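Local coordinates for uncharacterized protein (Helicobacter pylori, PDB 4O5J) that probably binds sialic acid-bearing glycans as the extracellular adhesion domain of the outer membrane adhesin SabA, helping the bacterium attach to host cells, at residues S69-N74 with Q292-V297; Q80-N85 with K351-Y356. One frame throughout, in Å; residues are numbered along the deposited sequence.

In the fold
Both contacts lie in the long helical body of the adhesion domain, with centres about 10 Å apart. Along the chain their segments alternate: 69-74 and 80-85 come early, on helices 57-76 and 82-101, and 292-297 and 351-356 follow late, on helices 281-309 and 343-396. Interaction 1 sets the C-terminal part of helix 57-76 against helix 281-309; interaction 2 sets the start of helix 82-101 against helix 343-396. The short turn between the two early helices couples them, with Asn74 O 2.8 Å from Ser81 OG and Asn74 OD1 3.1 Å from Ile83 N, both probable hydrogen bonds. Early helices are thus packed against helices more than 200 residues later in one bundle.

Interaction 1 of 2, residues S69-N74 with Q292-V297; sequences SFTNNN and QNQKQV
Phe70 and Gln294 make the main van der Waals contact between helices 57-76 and 281-309, ring against carboxamide and CG. Phe70 CD2 lies 3.3 Å from Gln294 CD, and the ring and amide planes are 39° apart and meet obliquely. The amide oxygen lies nearer the root of the ring, with Gln294 OE1 3.5 Å from Phe70 CB, while Gln294 CG packs against CD2 and CE2. An extended chain, with CG anti to the backbone N (chi1 -171°), carries the glutamine amide over to helix 57-76. A second, lighter van der Waals touch, methyl against amide nitrogen, follows one turn on, where Val297 CG1 comes to 4.1 Å from Asn74 ND2. Among the polar groups, Gln294 NE2 reaches from helix 281-309 to the Leu67 carbonyl of helix 57-76, which also takes the bond from Thr71 OG1; Thr71 OG1 itself is 2.9 Å from Gln294 NE2. Asn74 faces the next helix, where Ile83 N is its partner. The axes of the two short segments approach to 11.6 Å, with a crossing angle of 47°. Tyr357 of helix 343-396 meets the Phe70 ring edge-to-face, and Leu259 of helix 241-268 packs on Val297. Such wide, obliquely crossed packing, bridged by a long glutamine and an aromatic ring, belongs to the buried core of the domain's helical bundle.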
loop_
_atom_site.group_PDB
_atom_site.type_symbol
_atom_site.label_atom_id
_atom_site.label_comp_id
_atom_site.label_asym_id
_atom_site.label_seq_id
_atom_site.Cartn_x
_atom_site.Cartn_y
_atom_site.Cartn_z
ATOM N N SER A 69 20.154 2.372 4.442
ATOM C CA SER A 69 20.233 1.341 3.444
ATOM C C SER A 69 18.809 0.996 2.906
ATOM O O SER A 69 18.591 0.741 1.699
ATOM C CB SER A 69 20.961 0.182 4.064
ATOM O OG SER A 69 20.931 -0.861 3.159
ATOM N N PHE A 70 17.812 1.049 3.783
ATOM C CA PHE A 70 16.450 0.758 3.330
ATOM C C PHE A 70 16.016 1.884 2.389
ATOM O O PHE A 70 15.451 1.633 1.319
ATOM C CB PHE A 70 15.505 0.680 4.512
ATOM C CG PHE A 70 14.057 0.581 4.117
ATOM C CD1 PHE A 70 13.455 -0.665 3.996
ATOM C CD2 PHE A 70 13.310 1.724 3.844
ATOM C CE1 PHE A 70 12.099 -0.772 3.610
ATOM C CE2 PHE A 70 11.987 1.642 3.458
ATOM C CZ PHE A 70 11.369 0.390 3.340
ATOM N N THR A 71 16.283 3.130 2.775
ATOM C CA THR A 71 15.818 4.249 1.952
ATOM C C THR A 71 16.475 4.231 0.587
ATOM O O THR A 71 15.851 4.559 -0.407
ATOM C CB THR A 71 16.068 5.579 2.622
ATOM O OG1 THR A 71 15.388 5.578 3.866
ATOM C CG2 THR A 71 15.539 6.755 1.745
ATOM N N ASN A 72 17.737 3.841 0.547
ATOM C CA ASN A 72 18.455 3.780 -0.699
ATOM C C ASN A 72 17.794 2.811 -1.667
ATOM O O ASN A 72 17.541 3.173 -2.819
ATOM C CB ASN A 72 19.896 3.379 -0.442
ATOM C CG ASN A 72 20.758 3.558 -1.671
ATOM O OD1 ASN A 72 20.966 4.688 -2.118
ATOM N ND2 ASN A 72 21.228 2.455 -2.255
ATOM N N ASN A 73 17.472 1.598 -1.202
ATOM C CA ASN A 73 16.768 0.638 -2.045
ATOM C C ASN A 73 15.393 1.076 -2.416
ATOM O O ASN A 73 14.974 0.948 -3.588
ATOM C CB ASN A 73 16.695 -0.724 -1.365
ATOM C CG ASN A 73 18.001 -1.385 -1.381
ATOM O OD1 ASN A 73 18.740 -1.281 -2.329
ATOM N ND2 ASN A 73 18.322 -2.008 -0.339
ATOM N N ASN A 74 14.660 1.566 -1.416
ATOM C CA ASN A 74 13.265 1.967 -1.629
ATOM C C ASN A 74 13.163 3.046 -2.693
ATOM O O ASN A 74 12.292 3.003 -3.518
ATOM C CB ASN A 74 12.643 2.470 -0.309
ATOM C CG ASN A 74 11.140 2.561 -0.397
ATOM O OD1 ASN A 74 10.462 1.636 -0.923
ATOM N ND2 ASN A 74 10.596 3.673 0.083
ATOM N N GLN A 292 10.838 7.417 12.394
ATOM C CA GLN A 292 9.368 7.449 12.369
ATOM C C GLN A 292 8.845 7.395 10.977
ATOM O O GLN A 292 7.939 6.585 10.669
ATOM C CB GLN A 292 8.849 8.698 13.029
ATOM C CG GLN A 292 9.086 8.689 14.511
ATOM C CD GLN A 292 8.749 10.028 15.141
ATOM O OE1 GLN A 292 7.608 10.301 15.486
ATOM N NE2 GLN A 292 9.740 10.858 15.300
ATOM N N ASN A 293 9.412 8.221 10.093
ATOM C CA ASN A 293 8.893 8.294 8.698
ATOM C C ASN A 293 9.026 6.961 8.003
ATOM O O ASN A 293 8.108 6.544 7.285
ATOM C CB ASN A 293 9.615 9.366 7.840
ATOM C CG ASN A 293 9.254 10.764 8.252
ATOM O OD1 ASN A 293 8.216 11.003 8.850
ATOM N ND2 ASN A 293 10.108 11.690 7.932
ATOM N N GLN A 294 10.167 6.293 8.199
ATOM C CA GLN A 294 10.395 5.037 7.535
ATOM C C GLN A 294 9.431 3.968 8.115
ATOM O O GLN A 294 8.979 3.096 7.381
ATOM C CB GLN A 294 11.831 4.571 7.698
ATOM C CG GLN A 294 12.141 3.359 6.830
ATOM C CD GLN A 294 13.648 3.103 6.770
ATOM O OE1 GLN A 294 14.178 2.125 7.365
ATOM N NE2 GLN A 294 14.372 4.003 6.067
ATOM N N LYS A 295 9.096 4.053 9.392
ATOM C CA LYS A 295 8.095 3.129 9.940
ATOM C C LYS A 295 6.715 3.419 9.300
ATOM O O LYS A 295 5.977 2.486 8.919
ATOM C CB LYS A 295 8.025 3.211 11.461
ATOM C CG LYS A 295 7.108 2.109 12.044
ATOM C CD LYS A 295 6.794 2.413 13.502
ATOM C CE LYS A 295 6.293 1.232 14.358
ATOM N NZ LYS A 295 5.543 0.242 13.566
ATOM N N GLN A 296 6.382 4.703 9.107
ATOM C CA GLN A 296 5.103 5.059 8.491
ATOM C C GLN A 296 5.049 4.537 7.050
ATOM O O GLN A 296 3.985 4.145 6.553
ATOM C CB GLN A 296 4.895 6.577 8.525
ATOM C CG GLN A 296 3.614 6.960 7.868
ATOM C CD GLN A 296 2.410 6.278 8.530
ATOM O OE1 GLN A 296 2.122 6.580 9.666
ATOM N NE2 GLN A 296 1.710 5.389 7.828
ATOM N N VAL A 297 6.198 4.516 6.379
ATOM C CA VAL A 297 6.239 3.988 4.995
ATOM C C VAL A 297 5.857 2.503 5.000
ATOM O O VAL A 297 5.020 2.096 4.214
ATOM C CB VAL A 297 7.623 4.186 4.327
ATOM C CG1 VAL A 297 7.710 3.358 3.044
ATOM C CG2 VAL A 297 7.871 5.671 4.060
#

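Interaction 2 of 2, residues Q80-N85 with K351-Y356; sequences QSPIFN and KNNVSY
Asn353 sets its carboxamide against the ring of Pro82, the first residue of helix 82-101. Its CG is anti to the carbonyl carbon and beside the backbone N (chi1 -72°), which directs the group at the proline; the second torsion (chi2 -15°) turns OD1 back beside CA, so that ND2 leads. Asn353 ND2 is 3.3 Å from Pro82 CA and 3.4 Å from Pro82 CB, with CG of the ring a little farther off. The asparagine stem joins in as well, its CB 4.0 Å from Pro82 CB.

A water links the polar groups beside this contact. It donates to Pro82 O at 2.9 Å and accepts from Asn85 ND2 at 2.8 Å, and it also takes a weak bond from Asn353 ND2. Asn85 extends with CG anti to its backbone N (chi1 171°), which brings its amide to the water; Asn85 ND2 donates to Glu346 O too, so this nitrogen is shared between the water and helix 343-396. Pro82 O, early in the helix, thereby gains a partner that reaches over to Asn353.

Behind the proline, Ser81 is the N-cap of helix 82-101: its OG accepts from Phe84 N at 3.0 Å and donates to Asn74 O of the preceding helix.

Pro82 is wedged between helices, with Phe70 and Asn74 of helix 57-76 and Tyr357 of helix 343-396 also touching its ring, while Ile83 packs on Val297 of helix 281-309 and Val354 rests on Ala301 and Gln302 of that helix.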
loop_
_atom_site.group_PDB
_atom_site.type_symbol
_atom_site.label_atom_id
_atom_site.label_comp_id
_atom_site.label_asym_id
_atom_site.label_seq_id
_atom_site.Cartn_x
_atom_site.Cartn_y
_atom_site.Cartn_z
ATOM N N GLN A 80 14.225 -4.034 -5.548
ATOM C CA GLN A 80 14.369 -4.182 -4.110
ATOM C C GLN A 80 13.709 -3.054 -3.352
ATOM O O GLN A 80 14.091 -2.703 -2.261
ATOM C CB GLN A 80 15.838 -4.328 -3.745
ATOM C CG GLN A 80 16.290 -5.712 -4.104
ATOM C CD GLN A 80 17.741 -5.710 -4.355
ATOM O OE1 GLN A 80 18.516 -5.146 -3.579
ATOM N NE2 GLN A 80 18.138 -6.317 -5.461
ATOM N N SER A 81 12.688 -2.493 -3.954
ATOM C CA SER A 81 11.945 -1.413 -3.352
ATOM C C SER A 81 10.575 -1.875 -2.999
ATOM O O SER A 81 9.765 -2.158 -3.890
ATOM C CB SER A 81 11.817 -0.245 -4.340
ATOM O OG SER A 81 10.826 0.669 -3.929
ATOM N N PRO A 82 10.280 -1.928 -1.698
ATOM C CA PRO A 82 8.940 -2.344 -1.249
ATOM C C PRO A 82 7.835 -1.415 -1.772
ATOM O O PRO A 82 6.794 -1.909 -2.205
ATOM C CB PRO A 82 9.025 -2.290 0.291
ATOM C CG PRO A 82 10.481 -2.468 0.574
ATOM C CD PRO A 82 11.233 -1.789 -0.595
ATOM N N ILE A 83 8.046 -0.105 -1.757
ATOM C CA ILE A 83 7.019 0.797 -2.305
ATOM C C ILE A 83 6.873 0.631 -3.822
ATOM O O ILE A 83 5.764 0.722 -4.358
ATOM C CB ILE A 83 7.296 2.262 -1.932
ATOM C CG1 ILE A 83 7.223 2.440 -0.414
ATOM C CG2 ILE A 83 6.305 3.222 -2.619
ATOM C CD1 ILE A 83 5.907 1.846 0.174
ATOM N N PHE A 84 7.954 0.347 -4.530
ATOM C CA PHE A 84 7.845 0.198 -5.970
ATOM C C PHE A 84 7.044 -1.057 -6.249
ATOM O O PHE A 84 6.163 -1.094 -7.132
ATOM C CB PHE A 84 9.227 0.070 -6.629
ATOM C CG PHE A 84 9.160 -0.111 -8.117
ATOM C CD1 PHE A 84 9.114 1.004 -8.981
ATOM C CD2 PHE A 84 9.125 -1.392 -8.672
ATOM C CE1 PHE A 84 9.028 0.824 -10.373
ATOM C CE2 PHE A 84 9.052 -1.586 -10.044
ATOM C CZ PHE A 84 9.012 -0.467 -10.907
ATOM N N ASN A 85 7.356 -2.117 -5.507
ATOM C CA ASN A 85 6.639 -3.366 -5.641
ATOM C C ASN A 85 5.125 -3.152 -5.302
ATOM O O ASN A 85 4.239 -3.698 -5.967
ATOM C CB ASN A 85 7.231 -4.458 -4.777
ATOM C CG ASN A 85 6.309 -5.685 -4.786
ATOM O OD1 ASN A 85 6.272 -6.467 -5.751
ATOM N ND2 ASN A 85 5.470 -5.810 -3.740
ATOM N N LYS A 351 3.545 -8.418 1.717
ATOM C CA LYS A 351 3.432 -9.077 3.044
ATOM C C LYS A 351 4.814 -9.469 3.593
ATOM O O LYS A 351 5.123 -9.213 4.762
ATOM C CB LYS A 351 2.556 -10.325 2.933
ATOM C CG LYS A 351 2.461 -11.151 4.226
ATOM C CD LYS A 351 1.685 -12.446 4.001
ATOM C CE LYS A 351 1.752 -13.304 5.261
ATOM N NZ LYS A 351 1.087 -14.558 4.920
ATOM N N ASN A 352 5.658 -10.073 2.755
ATOM C CA ASN A 352 7.024 -10.405 3.198
ATOM C C ASN A 352 7.864 -9.202 3.528
ATOM O O ASN A 352 8.600 -9.235 4.519
ATOM C CB ASN A 352 7.736 -11.215 2.150
ATOM C CG ASN A 352 7.040 -12.515 1.907
ATOM O OD1 ASN A 352 6.191 -12.911 2.699
ATOM N ND2 ASN A 352 7.370 -13.189 0.811
ATOM N N ASN A 353 7.784 -8.142 2.702
ATOM C CA ASN A 353 8.552 -6.928 2.973
ATOM C C ASN A 353 8.154 -6.345 4.323
ATOM O O ASN A 353 9.003 -5.966 5.124
ATOM C CB ASN A 353 8.257 -5.874 1.920
ATOM C CG ASN A 353 8.858 -6.207 0.590
ATOM O OD1 ASN A 353 9.729 -7.080 0.483
ATOM N ND2 ASN A 353 8.407 -5.533 -0.440
ATOM N N VAL A 354 6.850 -6.256 4.561
ATOM C CA VAL A 354 6.318 -5.699 5.799
ATOM C C VAL A 354 6.802 -6.463 7.023
ATOM O O VAL A 354 7.274 -5.849 7.989
ATOM C CB VAL A 354 4.788 -5.687 5.814
ATOM C CG1 VAL A 354 4.293 -5.511 7.269
ATOM C CG2 VAL A 354 4.294 -4.583 4.903
ATOM N N SER A 355 6.736 -7.788 6.987
ATOM C CA SER A 355 7.191 -8.500 8.177
ATOM C C SER A 355 8.731 -8.386 8.319
ATOM O O SER A 355 9.254 -8.208 9.419
ATOM C CB SER A 355 6.680 -9.937 8.198
ATOM O OG SER A 355 7.512 -10.706 7.407
ATOM N N TYR A 356 9.464 -8.460 7.212
ATOM C CA TYR A 356 10.933 -8.404 7.287
ATOM C C TYR A 356 11.434 -7.046 7.742
ATOM O O TYR A 356 12.194 -6.970 8.719
ATOM C CB TYR A 356 11.555 -8.769 5.962
ATOM C CG TYR A 356 13.062 -8.666 5.973
ATOM C CD1 TYR A 356 13.715 -7.496 5.612
ATOM C CD2 TYR A 356 13.832 -9.766 6.344
ATOM C CE1 TYR A 356 15.116 -7.431 5.635
ATOM C CE2 TYR A 356 15.212 -9.725 6.358
ATOM C CZ TYR A 356 15.845 -8.558 6.018
ATOM O OH TYR A 356 17.191 -8.570 6.065
HETATM O O HOH W 1 6.182 -4.561 -1.331
#